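Local coordinates for protein hypothetical bacterial 6-phosphogluconolactonase (Bacteroides fragilis, PDB 3SCY) that is a putative 6-phosphogluconolactonase, probably hydrolysing 6-phosphogluconolactone to 6-phosphogluconate on a seven-bladed beta-propeller scaffold, at residues 123-126 with 132-135; 186-189 with 195-198. All coordinates share one frame; numbering follows the deposited sequence.

Contact 1: 123-126 with 132-135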
loop_
_atom_site.group_PDB
_atom_site.type_symbol
_atom_site.label_atom_id
_atom_site.label_comp_id
_atom_site.label_asym_id
_atom_site.label_seq_id
_atom_site.Cartn_x
_atom_site.Cartn_y
_atom_site.Cartn_z
ATOM N N THR A 123 -5.827 5.736 12.930
ATOM C CA THR A 123 -6.551 7.000 13.095
ATOM C C THR A 123 -7.603 7.137 11.997
ATOM O O THR A 123 -7.321 6.876 10.829
ATOM C CB THR A 123 -5.572 8.205 13.088
ATOM O OG1 THR A 123 -4.594 8.005 14.098
ATOM C CG2 THR A 123 -6.291 9.540 13.377
ATOM N N VAL A 124 -8.807 7.592 12.373
ATOM C CA VAL A 124 -9.909 7.826 11.445
ATOM C C VAL A 124 -10.113 9.326 11.310
ATOM O O VAL A 124 -10.186 10.014 12.344
ATOM C CB VAL A 124 -11.222 7.145 11.973
ATOM C CG1 VAL A 124 -12.406 7.401 11.048
ATOM C CG2 VAL A 124 -11.012 5.644 12.173
ATOM N N PHE A 125 -10.244 9.809 10.057
ATOM C CA PHE A 125 -10.566 11.206 9.779
ATOM C C PHE A 125 -11.791 11.276 8.895
ATOM O O PHE A 125 -11.739 10.734 7.790
ATOM C CB PHE A 125 -9.417 11.944 9.045
ATOM C CG PHE A 125 -8.054 11.933 9.679
ATOM C CD1 PHE A 125 -7.185 10.871 9.468
ATOM C CD2 PHE A 125 -7.614 13.010 10.438
ATOM C CE1 PHE A 125 -5.907 10.872 10.013
ATOM C CE2 PHE A 125 -6.354 12.990 11.026
ATOM C CZ PHE A 125 -5.497 11.926 10.803
ATOM N N PRO A 126 -12.854 12.009 9.280
ATOM C CA PRO A 126 -13.957 12.221 8.338
ATOM C C PRO A 126 -13.478 13.128 7.198
ATOM O O PRO A 126 -12.640 14.013 7.419
ATOM C CB PRO A 126 -15.033 12.943 9.174
ATOM C CG PRO A 126 -14.587 12.793 10.627
ATOM C CD PRO A 126 -13.072 12.723 10.555
ATOM N N ALA A 132 -11.548 18.178 1.933
ATOM C CA ALA A 132 -10.546 18.428 2.953
ATOM C C ALA A 132 -10.796 17.512 4.165
ATOM O O ALA A 132 -11.880 16.933 4.292
ATOM C CB ALA A 132 -10.562 19.906 3.352
ATOM N N LEU A 133 -9.817 17.389 5.046
ATOM C CA LEU A 133 -9.960 16.504 6.194
ATOM C C LEU A 133 -10.528 17.204 7.403
ATOM O O LEU A 133 -10.129 18.317 7.731
ATOM C CB LEU A 133 -8.601 15.912 6.616
ATOM C CG LEU A 133 -7.904 15.019 5.632
ATOM C CD1 LEU A 133 -6.410 15.051 5.884
ATOM C CD2 LEU A 133 -8.396 13.618 5.752
ATOM N N LEU A 134 -11.406 16.516 8.116
ATOM C CA LEU A 134 -11.819 17.000 9.417
ATOM C C LEU A 134 -10.794 16.486 10.431
ATOM O O LEU A 134 -10.083 15.505 10.175
ATOM C CB LEU A 134 -13.235 16.518 9.796
ATOM C CG LEU A 134 -14.385 17.435 9.433
ATOM C CD1 LEU A 134 -14.660 17.399 7.953
ATOM C CD2 LEU A 134 -15.640 17.060 10.214
ATOM N N PRO A 135 -10.693 17.090 11.608
ATOM C CA PRO A 135 -9.794 16.547 12.646
ATOM C C PRO A 135 -10.135 15.092 12.967
ATOM O O PRO A 135 -11.279 14.684 12.779
ATOM C CB PRO A 135 -10.070 17.445 13.856
ATOM C CG PRO A 135 -10.575 18.714 13.262
ATOM C CD PRO A 135 -11.413 18.285 12.094
#

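Contact 2: 186-189 with 195-198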
loop_
_atom_site.group_PDB
_atom_site.type_symbol
_atom_site.label_atom_id
_atom_site.label_comp_id
_atom_site.label_asym_id
_atom_site.label_seq_id
_atom_site.Cartn_x
_atom_site.Cartn_y
_atom_site.Cartn_z
ATOM N N PRO A 186 -21.083 2.074 7.213
ATOM C CA PRO A 186 -20.974 2.755 5.908
ATOM C C PRO A 186 -21.669 4.108 5.862
ATOM O O PRO A 186 -21.441 4.897 4.944
ATOM C CB PRO A 186 -21.659 1.760 4.954
ATOM C CG PRO A 186 -22.693 1.099 5.811
ATOM C CD PRO A 186 -21.986 0.906 7.135
ATOM N N ASN A 187 -22.481 4.419 6.889
ATOM C CA ASN A 187 -23.167 5.692 6.908
ATOM C C ASN A 187 -22.324 6.769 7.598
ATOM O O ASN A 187 -22.637 7.943 7.451
ATOM C CB ASN A 187 -24.512 5.549 7.617
ATOM C CG ASN A 187 -25.537 4.783 6.812
ATOM O OD1 ASN A 187 -25.444 4.666 5.582
ATOM N ND2 ASN A 187 -26.569 4.294 7.474
ATOM N N ALA A 188 -21.307 6.376 8.404
ATOM C CA ALA A 188 -20.554 7.372 9.183
ATOM C C ALA A 188 -19.898 8.426 8.301
ATOM O O ALA A 188 -19.173 8.097 7.371
ATOM C CB ALA A 188 -19.492 6.681 10.010
ATOM N N ASN A 189 -20.162 9.690 8.597
ATOM C CA ASN A 189 -19.543 10.748 7.806
ATOM C C ASN A 189 -19.313 11.989 8.678
ATOM O O ASN A 189 -19.557 11.967 9.886
ATOM C CB ASN A 189 -20.382 11.072 6.548
ATOM C CG ASN A 189 -21.765 11.589 6.848
ATOM O OD1 ASN A 189 -21.990 12.213 7.879
ATOM N ND2 ASN A 189 -22.718 11.304 5.972
ATOM N N LYS A 195 -19.850 6.856 14.648
ATOM C CA LYS A 195 -18.563 6.166 14.727
ATOM C C LYS A 195 -18.370 5.282 13.485
ATOM O O LYS A 195 -19.286 4.534 13.120
ATOM C CB LYS A 195 -18.508 5.328 16.014
ATOM C CG LYS A 195 -17.133 4.761 16.343
ATOM C CD LYS A 195 -17.208 4.168 17.767
ATOM C CE LYS A 195 -15.847 3.976 18.369
ATOM N NZ LYS A 195 -15.911 3.177 19.626
ATOM N N PHE A 196 -17.178 5.345 12.872
ATOM C CA PHE A 196 -16.911 4.575 11.675
ATOM C C PHE A 196 -16.615 3.097 11.988
ATOM O O PHE A 196 -17.146 2.200 11.315
ATOM C CB PHE A 196 -15.723 5.220 10.919
ATOM C CG PHE A 196 -15.353 4.622 9.581
ATOM C CD1 PHE A 196 -16.334 4.243 8.673
ATOM C CD2 PHE A 196 -14.020 4.467 9.216
ATOM C CE1 PHE A 196 -15.991 3.703 7.428
ATOM C CE2 PHE A 196 -13.679 3.965 7.957
ATOM C CZ PHE A 196 -14.666 3.564 7.086
ATOM N N LEU A 197 -15.684 2.851 12.923
ATOM C CA LEU A 197 -15.220 1.496 13.206
ATOM C C LEU A 197 -15.584 0.995 14.574
ATOM O O LEU A 197 -15.478 1.730 15.549
ATOM C CB LEU A 197 -13.690 1.437 13.089
ATOM C CG LEU A 197 -13.081 1.893 11.753
ATOM C CD1 LEU A 197 -11.549 1.872 11.814
ATOM C CD2 LEU A 197 -13.627 1.072 10.594
ATOM N N THR A 198 -15.965 -0.280 14.651
ATOM C CA THR A 198 -16.232 -0.987 15.904
ATOM C C THR A 198 -15.494 -2.309 15.834
ATOM O O THR A 198 -15.397 -2.891 14.754
ATOM C CB THR A 198 -17.732 -1.171 16.130
ATOM O OG1 THR A 198 -18.303 -1.785 14.972
ATOM C CG2 THR A 198 -18.442 0.144 16.413
#

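Contact 1: 123-126 with 132-135
In the loop joining the third and fourth strands of one propeller blade, 121-126 and 138-141, the chain folds back so that L133, L134 and P135 pack on F125 and P126 at the end of the first of these strands. One backbone bond ties the segments: L134 N donates to P126 O over 2.9 Å, nearly straight at 169° and almost in line with the carbonyl. Just there the chain is closest, the CA atoms of P126 and L134 lying 5.3 Å apart. The proline ring is met by L134 CB, 3.9 Å from P126 CD, and the two side chains cross at about a right angle. P126 CD also rests 3.5 Å from P135 O. F125, its CG turned opposite the carbonyl carbon (chi1 -55°), presents a ring edge to the loop: CD2 lies 3.5 Å from L134 O, which sits in the ring plane. On the F125 stem, CB meets the L133 methyl CD2 at 3.8 Å. L133 continues onto V77 and A79 of strand 76-83 in the preceding blade, while its carbonyl O accepts bonds from N93 ND2 and Q95 NE2. P126 O and L134 N thus satisfy each other where the loop turns back, L133 O is held by two side-chain amides, and the polarised C-H edge of F125 probably gives the L134 carbonyl a mildly favourable electrostatic neighbour.

Contact 2: 186-189 with 195-198
K195 meets A188 through its backbone: its carbonyl O lies 3.8 Å from A188 CB, and the same oxygen accepts a hydrogen bond from N185 ND2, just ahead of the first segment. K195 CB points away from 186-189, and the side chain beyond it is fully extended. F196 follows and makes the closer approach, with A188 CB 3.7 Å from F196 CA and 4.1 Å from F196 CB. The methyl thus sits against the backbone and stem of the phenylalanine, oblique to its ring. This is the loop between strands 178-184 and 197-206, the third and fourth strands of a propeller blade; the chain leaves the sheet at 184, rounds 186-189 and returns, A188 and F196 coming within 5.2 Å at CA. F196 CG stands opposite the backbone N (chi1 -176°), carrying the ring onto V113 and N111 of the preceding blade. N111 also reaches the first segment, ND2 donating to A188 O. L197, where the strand begins, has its CB directed away from 186-189; its CD2 lies over one face of the F196 ring, 3.7 Å above the ring plane and offset toward the rim. T198 continues the strand, its backbone paired with N183.

In the fold
Contacts 1 and 2 occupy equivalent places in adjacent blades of the propeller, each in the connection between the third and fourth strands, with centres 12 Å apart. They meet directly: V124 CG1 of contact 1 packs 3.8 Å from F196 CD2, and V124 CG2 lies 3.8 Å from L197 CD1. The V124 side chain, its CB directed away from 132-135, is thus part of the packing between the two blades. L134 also touches K193, in the loop enclosed by contact 2. Both contacts lie toward the periphery, their centres 19 and 22 Å from that of the chain; the K195 side chain is about 11 Å from a bound magnesium ion.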